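Local coordinates for SnoaL-like domain-containing protein (PDB 3FGY) that is of unknown function but has the NTF2-like fold of the SnoaL-like family and probably binds a small molecule, at residues A[120-123]-A[124-127]. Numbering follows the deposited sequence.
Sequences YIDT and LALA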
loop_
_atom_site.group_PDB
_atom_site.type_symbol
_atom_site.label_atom_id
_atom_site.label_comp_id
_atom_site.label_asym_id
_atom_site.label_seq_id
_atom_site.Cartn_x
_atom_site.Cartn_y
_atom_site.Cartn_z
ATOM N N TYR A 120 4.259 1.458 0.560
ATOM C CA TYR A 120 3.167 1.574 1.502
ATOM C C TYR A 120 3.389 0.419 2.495
ATOM O O TYR A 120 3.293 -0.738 2.129
ATOM C CB TYR A 120 1.826 1.477 0.806
ATOM C CG TYR A 120 1.600 2.554 -0.242
ATOM C CD1 TYR A 120 2.178 2.438 -1.509
ATOM C CD2 TYR A 120 0.793 3.667 -0.004
ATOM C CE1 TYR A 120 1.957 3.400 -2.494
ATOM C CE2 TYR A 120 0.578 4.624 -0.986
ATOM C CZ TYR A 120 1.159 4.511 -2.219
ATOM O OH TYR A 120 0.941 5.446 -3.233
ATOM N N ILE A 121 3.702 0.778 3.741
ATOM C CA ILE A 121 4.179 -0.151 4.744
ATOM C C ILE A 121 3.560 0.170 6.110
ATOM O O ILE A 121 2.886 1.187 6.284
ATOM C CB ILE A 121 5.735 -0.107 4.828
ATOM C CG1 ILE A 121 6.202 1.269 5.303
ATOM C CG2 ILE A 121 6.363 -0.543 3.464
ATOM C CD1 ILE A 121 7.694 1.381 5.364
ATOM N N ASP A 122 3.773 -0.717 7.079
ATOM C CA ASP A 122 3.328 -0.483 8.455
ATOM C C ASP A 122 4.332 0.420 9.158
ATOM O O ASP A 122 5.232 -0.032 9.863
ATOM C CB ASP A 122 3.165 -1.815 9.200
ATOM C CG ASP A 122 2.332 -1.697 10.462
ATOM O OD1 ASP A 122 2.227 -0.582 11.033
ATOM O OD2 ASP A 122 1.788 -2.755 10.890
ATOM N N THR A 123 4.172 1.728 8.929
ATOM C CA THR A 123 5.136 2.700 9.461
ATOM C C THR A 123 5.192 2.721 11.007
ATOM O O THR A 123 6.241 2.956 11.605
ATOM C CB THR A 123 4.860 4.111 8.881
ATOM O OG1 THR A 123 3.494 4.456 9.076
ATOM C CG2 THR A 123 5.186 4.237 7.404
ATOM N N LEU A 124 4.057 2.534 11.666
ATOM C CA LEU A 124 4.049 2.434 13.138
ATOM C C LEU A 124 4.908 1.266 13.611
ATOM O O LEU A 124 5.719 1.399 14.497
ATOM C CB LEU A 124 2.612 2.276 13.636
ATOM C CG LEU A 124 2.462 2.146 15.153
ATOM C CD1 LEU A 124 3.128 3.321 15.912
ATOM C CD2 LEU A 124 1.022 1.990 15.556
ATOM N N ALA A 125 4.747 0.106 12.989
ATOM C CA ALA A 125 5.524 -1.073 13.373
ATOM C C ALA A 125 7.031 -0.827 13.183
ATOM O O ALA A 125 7.851 -1.183 14.037
ATOM C CB ALA A 125 5.071 -2.296 12.539
ATOM N N LEU A 126 7.401 -0.244 12.053
ATOM C CA LEU A 126 8.813 -0.057 11.753
ATOM C C LEU A 126 9.433 1.025 12.638
ATOM O O LEU A 126 10.607 0.902 13.031
ATOM C CB LEU A 126 9.011 0.224 10.267
ATOM C CG LEU A 126 8.876 -1.048 9.429
ATOM C CD1 LEU A 126 8.381 -0.748 8.013
ATOM C CD2 LEU A 126 10.200 -1.771 9.410
ATOM N N ALA A 127 8.657 2.053 12.985
ATOM C CA ALA A 127 9.129 3.068 13.942
ATOM C C ALA A 127 9.386 2.405 15.299
ATOM O O ALA A 127 10.442 2.605 15.907
ATOM C CB ALA A 127 8.133 4.233 14.073
#
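The carboxylate of D122 lies with one face over A125. CB of A125 packs on that face, 3.5 Å from D122 CG, and the amide of A125 reaches OD1 from above the carboxylate plane, 66° out of it. D122 stands at the N-cap position, and this bond, 3.3 Å from A125 N to D122 OD1, caps the helix. CG of D122 is anti to its backbone N (chi1 -163°), which swings the acid forward to the first turn. OD1 also accepts from OG1 of T123 of the second subunit, so one oxygen caps its own helix and ties the two chains together. In return, T123 OG1 bonds D122 of that subunit.

Backbone bonds continue the turn. L126 N donates to D122 O over 3.1 Å, and A127 N to T123 O over 2.9 Å. D122 is the centre of an inverse gamma turn, closed by a weak bond from T123 N to I121 O.

The apolar contact lies between I121 and L126. In one of two modelled conformers of L126, the side chains cross at about a right angle and CD1 of I121 meets CD1 of L126 at 3.5 Å. The side chain of L126 comes within about 4 Å of a bound unidentified ligand, consistent with a place beside a pocket.

Residues 120-127 take the chain from the end of strand 113-120 into helix 123-129. I121 packs on W103 of strand 98-110 and on P39 and W42, while D101 of that strand accepts from D122 N. L124 and A127 pack against the second subunit.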